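Local coordinates for FMN-binding domain-containing protein (Clostridium perfringens, PDB 3O6U) that probably binds the flavin cofactor FMN through a small alpha/beta domain, although its biological role has not been established, at residues A[19-24]-A[95-100]; A[23-26]-A[31-34]; A[67-72]-A[89-94]; A[74-79]-A[83-88]; A[102-107]-A[115-120]. One frame throughout, in Å; residues are numbered along the deposited sequence.

Contact 1 (A[19-24]-A[95-100]); sequences YKAKLS and SNQFKK
Two flat groups of helix 92-111, the amide of Gln97 and the ring of Phe98, meet Ala21 and Leu23 on strand 19-27. The methyl carbon of Ala21 lies over one face of the amide, almost straight above its nitrogen, with Ala21 CB 3.3 Å from Gln97 NE2. The amide carbon is further off, Gln97 CD being 3.8 Å from Ala21 CB, so the methyl is centred on the nitrogen end of the plane. The last torsion of Gln97 (chi3 -93°) turns the plane broadside to the strand at the end of an otherwise extended chain. In this pose NE2 also hydrogen-bonds to the hydroxyl of Tyr37 on the neighbouring strand 32-41.

At the next position on the helix, the Phe98 ring receives a single methyl from the strand: Leu23 CD1 stands 3.8 Å from Phe98 CE1 and approaches at a slant to the ring plane. Phe98 has CG anti to its backbone nitrogen (chi1 179°), which carries CE1 across to Leu23. The same ring packs edge-to-face with Tyr37, and Leu23 also touches Leu101, Ala102 and Val105 of the helix.

The segments thus fit a helix to one face of the mixed four-stranded sheet, in the middle of the domain. Across the two segments the contact is one of dispersion and shape, with the polarity of Gln97 directed to Tyr37. That hydroxyl probably fixes the rotation of the amide, allowing a polar side chain to present a flat face to a buried methyl.

Contact 2 (A[23-26]-A[31-34]); sequences LSIK and KITE
Lys26 holds CG anti to its backbone nitrogen (chi1 -179°), while Glu34 places CG anti to its carbonyl carbon; these settings lay the two side chains next to each other on one face of the sheet, pointing the same way. Their methylenes touch, with Lys26 CB 3.7 Å from Glu34 CG. Beyond CG the lysine bends twice and its NZ forms a salt bridge with Asp6. The carboxylate of Glu34 stays apart, its OE2 being 6.9 Å from Lys26 NZ. The methyl of Thr33 adds to the same patch: Thr33 CG2 is 3.9 Å from Lys26 CG.

Ile25 and Ile32 meet on the other, buried face, where their CG2 methyls are 4.1 Å apart and both residues also pack on Leu77 of helix 66-80.

The backbones are joined through Lys26. Lys26 N donates to Glu34 O at 2.9 Å, bent at the acceptor and tilted from the carbonyl plane by 31°. Lys26 O receives Thr33 N at 2.7 Å nearly head-on, the angle at that oxygen being 163°, and takes a second, weak bond from the backbone nitrogen of Glu34. Thr33 and Glu34 together therefore face the single residue Lys26. This is a classic beta bulge, here placed near the turn of the antiparallel hairpin formed by strands 19-27 and 32-41.

Contact 3 (A[67-72]-A[89-94]); sequences AEYEPQ and TGATSS
Tyr69 of helix 66-80 packs against Ala91 and Ser94 where helix 92-111 begins, with Ala91 at its N-cap position. The sequence Thr89-Gly90-Ala91-Thr92 resembles the SGAT motif of relatives such as NqrC, in which the threonine attaches FMN covalently; whether that holds here is not established.

The apolar part is a methyl against a ring. Ala91 CB comes within 3.4 Å of Tyr69 CD2 and within 3.8 Å of Tyr69 CG, so it sits by the root of the aromatic side chain, at a slant to the ring plane. The rotation that sets CG of Tyr69 between its backbone nitrogen and carbonyl carbon (chi1 66°) directs the ring across both partners. Further out, Ser94 CB packs 3.5 Å from Tyr69 CE1.

The polar part gathers at the ring's hydroxyl end. A carboxylate from outside the two segments, Glu39 on strand 32-41, hydrogen-bonds through OE1 to the tyrosine hydroxyl and through OE2 to the serine hydroxyl. One side chain thereby holds both segments, and these buried polar atoms are satisfied. The bond from Glu39 to Tyr69 probably also limits the swing of the ring.

At Gly90, phi 95° and psi 2° make a backbone shape that suits glycine, which has no CB to press on the carbonyl oxygen of Thr89. Between the two hydroxyls that share Glu39, Tyr69 OH and Ser94 OG, the distance is 3.2 Å.

Contact 4 (A[74-79]-A[83-88]); sequences EKALIE and SDIDVI
The branch methyl of Ile85 rests chiefly on the backbone of its partner helix: CG2 is 3.7 Å from the carbonyl oxygen of Ala76, and Ala76 CB is slightly further away, at 3.9 Å from the same Ile85 CG2. The methyl thus covers both the side chain and the peptide that follows it. It also reaches the next amide, with Leu77 N 4.1 Å from Ile85 CG2. Ile85 is turned so that CG2 is anti to its carbonyl carbon and CG1 lies between nitrogen and carbonyl (chi1 52°), which leaves the single methyl, not the ethyl arm, to make this contact.

The path of the connection explains how Ile85 gets there. After helix 66-80 ends, the chain doubles back, and Asp84 is the centre of an inverse gamma turn, with a weak bond from Ile85 N to Ser83 O at 2.7 Å. The turn directs Ile85 inward while Asp84 faces solvent. Near the start of the turn Leu77 CD1 is 4.4 Å from Ser83 N, a loose packing of a buried leucine that also packs on Ile32 and Ala35 of strand 32-41.

This is the return segment between helices 66-80 and 92-111, tied to the second by polar bonds: the oxygen of Ile85 receives Lys99 NZ, and the nitrogen of Ile88 is bonded to Ser95 OG. Van der Waals contact reaches both helices. Toward helix 66-80 a methyl on backbone and CB sets little direction; the bonds to Lys99 and Ser95 are directional and probably help fix the loop's path.

Contact 5 (A[102-107]-A[115-120]); sequences AEKVLK and EATLVD
Lys104 of helix 92-111 meets Val119 and Thr117 of strand 117-119 through the first carbons of its side chain. Its CB lies 3.6 Å from Val119 CG2. The next carbon, Lys104 CG, comes closer still, 3.5 Å from the same methyl Val119 CG2, and is the centre of the contact. The two side chains pass each other at a slant, so the valine methyl is held against the CB-CG bond. Lys104 CG is also 4.2 Å from Thr117 OG1, in a direction roughly perpendicular to that of the valine methyl, and there the lysine and threonine side chains cross at about a right angle.

The strand served by this packing is short and lies at the edge of the sheet, parallel to strand 5-11, while the helix that precedes it runs over one face of the sheet. Val119 and Thr117 both also touch Val9 of strand 5-11, and the backbones of these two residues are hydrogen-bonded to Glu10. They therefore lie between strand 5-11 and Lys104, touching both.

Past CG the lysine turns. A bend at chi2 (63°) takes CD away from the strand, and the straight remainder of the chain runs roughly along the helix, past Thr117, toward Lys107. At the tip Lys104 NZ ends 3.0 Å from Lys107 NZ, two donors that are not hydrogen-bonded. The polar end of Thr117 is committed elsewhere: OG1 is hydrogen-bonded to ND2 of Asn108, a few residues further along the helix.

How the contacts relate
Strand 19-27, the chain's second, enters these contacts first and takes part in two. Contact 2 closes the shorter loop, the hairpin to strand 32-41. Contact 1 starts from the same strand but closes far later, on helix 92-111. Within that long excursion contact 3 joins helix 66-80 to the start of helix 92-111, and contact 4, enclosed in turn by contact 3, folds the intervening connection onto helix 66-80. Contact 5 follows contact 1 in series, packing edge strand 117-119 against the same helix. Leu77 in contact 4 packs on Ile25 and Ile32 of contact 2, and Val105 bridges Leu23 and Ile25, so both helices share the hairpin's inner face.

Contact 1 (A[19-24]-A[95-100])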
# COMPACT_ATOMS: atom_id res chain seq x y z
N TYR A 19 1.04 -5.24 -12.52
CA TYR A 19 0.93 -5.28 -11.07
C TYR A 19 -0.23 -4.50 -10.51
O TYR A 19 -0.55 -3.41 -10.97
CB TYR A 19 2.18 -4.71 -10.41
CG TYR A 19 3.40 -5.50 -10.69
CD1 TYR A 19 3.67 -6.67 -9.98
CD2 TYR A 19 4.29 -5.09 -11.67
CE1 TYR A 19 4.82 -7.40 -10.24
CE2 TYR A 19 5.43 -5.81 -11.95
CZ TYR A 19 5.70 -6.96 -11.23
OH TYR A 19 6.85 -7.66 -11.52
N LYS A 20 -0.88 -5.10 -9.52
CA LYS A 20 -1.92 -4.41 -8.79
C LYS A 20 -1.32 -4.10 -7.41
O LYS A 20 -0.26 -4.61 -7.05
CB LYS A 20 -3.14 -5.28 -8.57
CG LYS A 20 -4.01 -5.41 -9.79
CD LYS A 20 -5.15 -6.35 -9.50
CE LYS A 20 -6.10 -6.43 -10.68
NZ LYS A 20 -7.25 -7.34 -10.38
N ALA A 21 -2.01 -3.26 -6.65
CA ALA A 21 -1.56 -2.99 -5.29
C ALA A 21 -2.71 -3.06 -4.28
O ALA A 21 -3.85 -2.63 -4.52
CB ALA A 21 -0.80 -1.67 -5.20
N LYS A 22 -2.36 -3.62 -3.12
CA LYS A 22 -3.28 -3.89 -2.05
C LYS A 22 -2.80 -3.27 -0.74
O LYS A 22 -1.62 -3.37 -0.40
CB LYS A 22 -3.33 -5.42 -1.89
CG LYS A 22 -4.64 -5.96 -1.41
CD LYS A 22 -4.51 -7.42 -1.08
CE LYS A 22 -5.69 -7.86 -0.22
NZ LYS A 22 -6.12 -9.25 -0.54
N LEU A 23 -3.71 -2.62 -0.03
CA LEU A 23 -3.38 -2.09 1.28
C LEU A 23 -4.40 -2.60 2.30
O LEU A 23 -5.61 -2.43 2.12
CB LEU A 23 -3.39 -0.56 1.30
CG LEU A 23 -3.25 0.11 2.68
CD1 LEU A 23 -1.97 -0.36 3.37
CD2 LEU A 23 -3.26 1.63 2.50
N SER A 24 -3.90 -3.26 3.34
CA SER A 24 -4.77 -3.69 4.42
C SER A 24 -4.36 -2.99 5.70
O SER A 24 -3.17 -2.74 5.93
CB SER A 24 -4.72 -5.19 4.68
OG SER A 24 -5.60 -5.86 3.82
N SER A 95 5.12 5.40 -3.54
CA SER A 95 4.72 6.24 -2.43
C SER A 95 3.39 6.92 -2.76
O SER A 95 2.47 6.94 -1.94
CB SER A 95 5.81 7.27 -2.15
OG SER A 95 7.03 6.61 -1.87
N ASN A 96 3.29 7.45 -3.97
CA ASN A 96 2.07 8.12 -4.42
C ASN A 96 0.93 7.12 -4.56
O ASN A 96 -0.18 7.37 -4.11
CB ASN A 96 2.33 8.86 -5.73
CG ASN A 96 3.15 10.13 -5.54
OD1 ASN A 96 3.70 10.66 -6.50
ND2 ASN A 96 3.21 10.64 -4.31
N GLN A 97 1.18 5.99 -5.22
CA GLN A 97 0.15 4.96 -5.30
C GLN A 97 -0.30 4.58 -3.87
O GLN A 97 -1.50 4.58 -3.58
CB GLN A 97 0.69 3.73 -6.03
CG GLN A 97 -0.23 2.52 -5.99
CD GLN A 97 0.11 1.49 -7.05
OE1 GLN A 97 -0.44 1.52 -8.14
NE2 GLN A 97 1.05 0.61 -6.74
N PHE A 98 0.66 4.28 -2.98
CA PHE A 98 0.36 3.94 -1.58
C PHE A 98 -0.48 5.02 -0.90
O PHE A 98 -1.46 4.69 -0.21
CB PHE A 98 1.66 3.78 -0.76
CG PHE A 98 1.45 3.43 0.72
CD1 PHE A 98 1.25 2.12 1.14
CD2 PHE A 98 1.46 4.44 1.70
CE1 PHE A 98 1.07 1.81 2.49
CE2 PHE A 98 1.28 4.13 3.04
CZ PHE A 98 1.09 2.81 3.44
N LYS A 99 -0.12 6.28 -1.11
CA LYS A 99 -0.86 7.38 -0.50
C LYS A 99 -2.32 7.40 -0.91
O LYS A 99 -3.18 7.59 -0.06
CB LYS A 99 -0.16 8.74 -0.77
CG LYS A 99 1.19 8.86 -0.04
CD LYS A 99 1.97 10.14 -0.35
CE LYS A 99 1.25 11.37 0.17
NZ LYS A 99 2.16 12.54 0.32
N LYS A 100 -2.62 7.16 -2.19
CA LYS A 100 -4.02 7.16 -2.63
C LYS A 100 -4.85 6.04 -1.96
O LYS A 100 -5.97 6.27 -1.50
CB LYS A 100 -4.12 7.06 -4.16
CG LYS A 100 -3.64 8.33 -4.90
CD LYS A 100 -3.80 8.19 -6.42
CE LYS A 100 -3.28 9.42 -7.19
NZ LYS A 100 -1.89 9.25 -7.72

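Contact 2 (A[23-26]-A[31-34])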
# COMPACT_ATOMS: atom_id res chain seq x y z
N LEU A 23 -3.71 -2.62 -0.03
CA LEU A 23 -3.38 -2.09 1.28
C LEU A 23 -4.40 -2.60 2.30
O LEU A 23 -5.61 -2.43 2.12
CB LEU A 23 -3.39 -0.56 1.30
CG LEU A 23 -3.25 0.11 2.68
CD1 LEU A 23 -1.97 -0.36 3.37
CD2 LEU A 23 -3.26 1.63 2.50
N SER A 24 -3.90 -3.26 3.34
CA SER A 24 -4.77 -3.69 4.42
C SER A 24 -4.36 -2.99 5.70
O SER A 24 -3.17 -2.74 5.93
CB SER A 24 -4.72 -5.19 4.68
OG SER A 24 -5.60 -5.86 3.82
N ILE A 25 -5.35 -2.66 6.52
CA ILE A 25 -5.05 -2.10 7.81
C ILE A 25 -5.93 -2.72 8.89
O ILE A 25 -6.96 -3.35 8.61
CB ILE A 25 -5.19 -0.53 7.88
CG1 ILE A 25 -6.62 -0.08 7.53
CG2 ILE A 25 -4.15 0.13 6.98
CD1 ILE A 25 -6.90 1.35 7.96
N LYS A 26 -5.46 -2.61 10.12
CA LYS A 26 -6.26 -3.06 11.24
C LYS A 26 -6.32 -1.81 12.15
O LYS A 26 -5.33 -1.12 12.38
CB LYS A 26 -5.65 -4.28 11.95
CG LYS A 26 -6.48 -4.82 13.12
CD LYS A 26 -5.82 -6.04 13.80
CE LYS A 26 -5.84 -7.28 12.91
NZ LYS A 26 -7.22 -7.79 12.67
N LYS A 31 -7.17 3.23 16.38
CA LYS A 31 -5.82 3.46 15.90
C LYS A 31 -5.34 2.47 14.85
O LYS A 31 -5.60 1.27 14.97
CB LYS A 31 -4.85 3.47 17.11
CG LYS A 31 -5.10 4.63 18.07
CD LYS A 31 -4.05 4.71 19.18
CE LYS A 31 -4.57 5.47 20.40
NZ LYS A 31 -3.76 5.25 21.65
N ILE A 32 -4.68 2.97 13.79
CA ILE A 32 -4.10 2.05 12.78
C ILE A 32 -3.02 1.31 13.56
O ILE A 32 -2.05 1.90 14.05
CB ILE A 32 -3.42 2.72 11.58
CG1 ILE A 32 -4.40 3.59 10.80
CG2 ILE A 32 -2.93 1.61 10.66
CD1 ILE A 32 -3.70 4.48 9.77
N THR A 33 -3.17 -0.00 13.58
CA THR A 33 -2.38 -0.88 14.42
C THR A 33 -1.55 -1.86 13.61
O THR A 33 -0.49 -2.30 14.05
CB THR A 33 -3.41 -1.57 15.36
OG1 THR A 33 -3.03 -1.41 16.74
CG2 THR A 33 -3.60 -3.00 14.98
N GLU A 34 -2.06 -2.23 12.45
CA GLU A 34 -1.35 -3.10 11.51
C GLU A 34 -1.56 -2.49 10.12
O GLU A 34 -2.62 -1.94 9.82
CB GLU A 34 -1.93 -4.52 11.49
CG GLU A 34 -2.16 -5.17 12.83
CD GLU A 34 -0.94 -5.86 13.40
OE1 GLU A 34 -0.10 -6.35 12.61
OE2 GLU A 34 -0.83 -5.93 14.65

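Contact 3 (A[67-72]-A[89-94])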
# COMPACT_ATOMS: atom_id res chain seq x y z
N ALA A 67 11.00 -4.64 -1.55
CA ALA A 67 11.48 -5.35 -0.38
C ALA A 67 11.81 -4.34 0.71
O ALA A 67 11.59 -4.60 1.89
CB ALA A 67 12.69 -6.18 -0.75
N GLU A 68 12.35 -3.19 0.30
CA GLU A 68 12.62 -2.10 1.22
C GLU A 68 11.45 -1.09 1.33
O GLU A 68 11.00 -0.80 2.45
CB GLU A 68 13.87 -1.33 0.79
CG GLU A 68 14.95 -2.22 0.22
CD GLU A 68 16.31 -1.56 0.13
OE1 GLU A 68 16.51 -0.71 -0.76
OE2 GLU A 68 17.18 -1.90 0.97
N TYR A 69 10.95 -0.56 0.21
CA TYR A 69 9.94 0.49 0.35
C TYR A 69 8.59 0.09 0.89
O TYR A 69 7.98 0.89 1.61
CB TYR A 69 9.78 1.36 -0.94
CG TYR A 69 9.23 0.71 -2.20
CD1 TYR A 69 7.93 0.23 -2.27
CD2 TYR A 69 10.02 0.63 -3.35
CE1 TYR A 69 7.44 -0.33 -3.46
CE2 TYR A 69 9.54 0.08 -4.51
CZ TYR A 69 8.26 -0.40 -4.56
OH TYR A 69 7.84 -0.98 -5.73
N GLU A 70 8.15 -1.15 0.64
CA GLU A 70 6.81 -1.53 1.11
C GLU A 70 6.73 -1.61 2.60
O GLU A 70 5.77 -1.13 3.19
CB GLU A 70 6.32 -2.83 0.44
CG GLU A 70 6.12 -2.69 -1.06
CD GLU A 70 5.61 -3.96 -1.69
OE1 GLU A 70 5.74 -5.03 -1.04
OE2 GLU A 70 5.10 -3.90 -2.83
N PRO A 71 7.74 -2.21 3.25
CA PRO A 71 7.63 -2.25 4.71
C PRO A 71 7.82 -0.84 5.28
O PRO A 71 7.27 -0.53 6.33
CB PRO A 71 8.74 -3.22 5.12
CG PRO A 71 9.07 -3.99 3.86
CD PRO A 71 8.88 -3.01 2.76
N GLN A 72 8.58 0.02 4.60
CA GLN A 72 8.73 1.39 5.09
C GLN A 72 7.40 2.14 5.04
O GLN A 72 7.02 2.80 6.02
CB GLN A 72 9.79 2.15 4.29
CG GLN A 72 11.19 1.69 4.69
CD GLN A 72 12.30 2.36 3.92
OE1 GLN A 72 12.20 3.53 3.55
NE2 GLN A 72 13.40 1.63 3.71
N THR A 89 12.30 8.62 -1.46
CA THR A 89 13.26 8.91 -2.50
C THR A 89 13.64 7.64 -3.25
O THR A 89 14.14 6.70 -2.64
CB THR A 89 14.56 9.49 -1.89
OG1 THR A 89 14.24 10.33 -0.78
CG2 THR A 89 15.35 10.28 -2.94
N GLY A 90 13.38 7.63 -4.56
CA GLY A 90 13.73 6.49 -5.39
C GLY A 90 12.59 5.51 -5.59
O GLY A 90 12.75 4.47 -6.25
N ALA A 91 11.45 5.84 -5.01
CA ALA A 91 10.25 5.01 -5.08
C ALA A 91 9.08 5.96 -4.93
O ALA A 91 8.19 5.76 -4.10
CB ALA A 91 10.25 3.97 -3.92
N THR A 92 9.10 7.01 -5.74
CA THR A 92 8.08 8.05 -5.69
C THR A 92 6.74 7.57 -6.20
O THR A 92 5.69 7.99 -5.73
CB THR A 92 8.53 9.30 -6.51
OG1 THR A 92 9.64 9.93 -5.86
CG2 THR A 92 7.40 10.31 -6.64
N SER A 93 6.80 6.68 -7.18
CA SER A 93 5.62 6.11 -7.81
C SER A 93 4.80 5.32 -6.79
O SER A 93 3.61 5.55 -6.61
CB SER A 93 6.07 5.21 -8.96
OG SER A 93 5.07 5.14 -9.96
N SER A 94 5.45 4.38 -6.12
CA SER A 94 4.79 3.56 -5.12
C SER A 94 4.33 4.40 -3.92
O SER A 94 3.26 4.16 -3.35
CB SER A 94 5.73 2.43 -4.70
OG SER A 94 6.04 1.64 -5.83

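Contact 4 (A[74-79]-A[83-88])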
# COMPACT_ATOMS: atom_id res chain seq x y z
N GLU A 74 4.44 0.96 5.09
CA GLU A 74 3.57 0.40 6.11
C GLU A 74 3.82 1.06 7.46
O GLU A 74 2.88 1.48 8.14
CB GLU A 74 3.82 -1.11 6.25
CG GLU A 74 3.41 -1.96 5.04
CD GLU A 74 3.74 -3.43 5.23
OE1 GLU A 74 4.31 -3.78 6.28
OE2 GLU A 74 3.45 -4.24 4.33
N LYS A 75 5.10 1.18 7.84
CA LYS A 75 5.44 1.75 9.14
C LYS A 75 5.13 3.23 9.24
O LYS A 75 4.58 3.68 10.25
CB LYS A 75 6.92 1.52 9.45
CG LYS A 75 7.31 0.07 9.54
CD LYS A 75 8.82 -0.03 9.72
CE LYS A 75 9.36 -1.36 9.20
NZ LYS A 75 9.97 -1.24 7.83
N ALA A 76 5.48 3.98 8.20
CA ALA A 76 5.24 5.42 8.15
C ALA A 76 3.76 5.70 8.32
O ALA A 76 3.38 6.72 8.89
CB ALA A 76 5.73 6.01 6.84
N LEU A 77 2.92 4.81 7.81
CA LEU A 77 1.47 4.95 7.93
C LEU A 77 1.09 4.80 9.40
O LEU A 77 0.33 5.60 9.94
CB LEU A 77 0.76 3.89 7.10
CG LEU A 77 -0.78 3.91 7.13
CD1 LEU A 77 -1.30 5.28 6.69
CD2 LEU A 77 -1.32 2.82 6.23
N ILE A 78 1.63 3.77 10.04
CA ILE A 78 1.34 3.53 11.44
C ILE A 78 1.87 4.66 12.33
O ILE A 78 1.21 5.05 13.29
CB ILE A 78 1.89 2.16 11.86
CG1 ILE A 78 1.15 1.09 11.05
CG2 ILE A 78 1.72 1.95 13.38
CD1 ILE A 78 1.68 -0.31 11.21
N GLU A 79 3.04 5.20 11.98
CA GLU A 79 3.65 6.30 12.72
C GLU A 79 2.86 7.61 12.53
O GLU A 79 2.71 8.39 13.46
CB GLU A 79 5.10 6.52 12.25
CG GLU A 79 5.83 7.68 12.95
CD GLU A 79 6.17 7.39 14.40
OE1 GLU A 79 7.21 6.74 14.68
OE2 GLU A 79 5.39 7.81 15.29
N SER A 83 -2.77 9.31 5.90
CA SER A 83 -2.26 9.02 4.56
C SER A 83 -1.16 9.99 4.17
O SER A 83 -0.37 9.71 3.27
CB SER A 83 -3.39 9.14 3.53
OG SER A 83 -3.84 10.49 3.42
N ASP A 84 -1.10 11.13 4.86
CA ASP A 84 -0.13 12.16 4.53
C ASP A 84 1.28 11.79 4.95
O ASP A 84 1.77 12.28 5.96
CB ASP A 84 -0.53 13.51 5.15
CG ASP A 84 0.55 14.58 4.99
OD1 ASP A 84 0.91 14.92 3.84
OD2 ASP A 84 1.04 15.08 6.03
N ILE A 85 1.91 10.91 4.18
CA ILE A 85 3.28 10.52 4.49
C ILE A 85 4.23 11.14 3.47
O ILE A 85 3.80 11.62 2.42
CB ILE A 85 3.49 8.98 4.49
CG1 ILE A 85 2.97 8.37 3.18
CG2 ILE A 85 2.78 8.36 5.67
CD1 ILE A 85 3.83 7.22 2.67
N ASP A 86 5.53 11.14 3.78
CA ASP A 86 6.56 11.69 2.90
C ASP A 86 6.89 10.64 1.84
O ASP A 86 7.03 9.46 2.17
CB ASP A 86 7.82 12.02 3.69
CG ASP A 86 7.53 12.68 5.04
OD1 ASP A 86 6.74 13.66 5.07
OD2 ASP A 86 8.09 12.22 6.06
N VAL A 87 7.05 11.05 0.59
CA VAL A 87 7.36 10.04 -0.41
C VAL A 87 8.75 9.50 -0.14
O VAL A 87 9.54 10.13 0.54
CB VAL A 87 7.15 10.57 -1.88
CG1 VAL A 87 5.85 11.37 -1.95
CG2 VAL A 87 8.32 11.37 -2.37
N ILE A 88 9.02 8.28 -0.59
CA ILE A 88 10.35 7.71 -0.38
C ILE A 88 11.20 7.90 -1.64
O ILE A 88 10.87 7.43 -2.73
CB ILE A 88 10.28 6.21 0.02
CG1 ILE A 88 9.70 6.07 1.44
CG2 ILE A 88 11.66 5.58 -0.02
CD1 ILE A 88 9.06 4.71 1.70

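Contact 5 (A[102-107]-A[115-120])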
# COMPACT_ATOMS: atom_id res chain seq x y z
N ALA A 102 -4.11 4.60 0.94
CA ALA A 102 -4.28 5.00 2.34
C ALA A 102 -5.45 6.02 2.50
O ALA A 102 -6.25 5.89 3.43
CB ALA A 102 -3.00 5.60 2.89
N GLU A 103 -5.55 7.02 1.62
CA GLU A 103 -6.65 7.98 1.73
C GLU A 103 -7.98 7.23 1.66
O GLU A 103 -8.85 7.43 2.50
CB GLU A 103 -6.58 9.05 0.62
CG GLU A 103 -5.27 9.83 0.63
CD GLU A 103 -5.07 10.75 -0.58
OE1 GLU A 103 -6.07 11.12 -1.24
OE2 GLU A 103 -3.90 11.12 -0.86
N LYS A 104 -8.12 6.33 0.69
CA LYS A 104 -9.37 5.61 0.56
C LYS A 104 -9.63 4.60 1.67
O LYS A 104 -10.77 4.50 2.13
CB LYS A 104 -9.47 4.93 -0.80
CG LYS A 104 -10.85 4.31 -1.03
CD LYS A 104 -11.93 5.40 -1.04
CE LYS A 104 -13.30 4.84 -1.41
NZ LYS A 104 -14.35 5.91 -1.52
N VAL A 105 -8.61 3.87 2.13
CA VAL A 105 -8.84 2.90 3.21
C VAL A 105 -9.19 3.60 4.53
O VAL A 105 -10.02 3.10 5.30
CB VAL A 105 -7.63 1.88 3.39
CG1 VAL A 105 -6.53 2.40 4.32
CG2 VAL A 105 -8.18 0.55 3.89
N LEU A 106 -8.59 4.76 4.77
CA LEU A 106 -8.86 5.56 5.96
C LEU A 106 -10.27 6.15 5.94
O LEU A 106 -10.88 6.33 7.00
CB LEU A 106 -7.81 6.67 6.11
CG LEU A 106 -6.41 6.18 6.54
CD1 LEU A 106 -5.37 7.29 6.47
CD2 LEU A 106 -6.47 5.62 7.94
N LYS A 107 -10.80 6.47 4.75
CA LYS A 107 -12.17 6.98 4.69
C LYS A 107 -13.10 5.85 5.11
O LYS A 107 -14.08 6.08 5.84
CB LYS A 107 -12.56 7.42 3.28
CG LYS A 107 -12.09 8.82 2.89
CD LYS A 107 -12.99 9.41 1.81
CE LYS A 107 -13.19 8.44 0.64
NZ LYS A 107 -14.55 8.53 0.01
N GLU A 115 -16.71 -3.95 3.58
CA GLU A 115 -16.25 -4.56 2.35
C GLU A 115 -15.04 -3.92 1.71
O GLU A 115 -14.82 -2.72 1.84
CB GLU A 115 -17.40 -4.61 1.34
CG GLU A 115 -18.19 -3.31 1.26
CD GLU A 115 -19.48 -3.34 2.07
OE1 GLU A 115 -19.42 -3.36 3.32
OE2 GLU A 115 -20.57 -3.35 1.45
N ALA A 116 -14.23 -4.74 1.05
CA ALA A 116 -13.04 -4.26 0.36
C ALA A 116 -13.47 -3.45 -0.85
O ALA A 116 -14.38 -3.83 -1.59
CB ALA A 116 -12.20 -5.44 -0.10
N THR A 117 -12.80 -2.33 -1.08
CA THR A 117 -13.14 -1.50 -2.22
C THR A 117 -12.00 -1.37 -3.20
O THR A 117 -10.83 -1.57 -2.85
CB THR A 117 -13.61 -0.10 -1.79
OG1 THR A 117 -12.61 0.51 -0.99
CG2 THR A 117 -14.90 -0.19 -1.00
N LEU A 118 -12.37 -1.04 -4.43
CA LEU A 118 -11.44 -0.87 -5.51
C LEU A 118 -11.15 0.59 -5.68
O LEU A 118 -12.05 1.43 -5.61
CB LEU A 118 -12.02 -1.43 -6.81
CG LEU A 118 -12.27 -2.94 -6.82
CD1 LEU A 118 -12.69 -3.33 -8.23
CD2 LEU A 118 -11.00 -3.69 -6.36
N VAL A 119 -9.87 0.91 -5.86
CA VAL A 119 -9.47 2.29 -6.09
C VAL A 119 -8.90 2.37 -7.50
O VAL A 119 -8.01 1.61 -7.88
CB VAL A 119 -8.46 2.75 -5.06
CG1 VAL A 119 -7.88 4.09 -5.48
CG2 VAL A 119 -9.15 2.88 -3.71
N ASP A 120 -9.46 3.29 -8.28
CA ASP A 120 -9.08 3.44 -9.68
C ASP A 120 -8.04 4.53 -9.82
O ASP A 120 -8.36 5.72 -9.75
CB ASP A 120 -10.31 3.80 -10.50
CG ASP A 120 -10.10 3.57 -11.98
OD1 ASP A 120 -8.93 3.37 -12.40
OD2 ASP A 120 -11.11 3.61 -12.72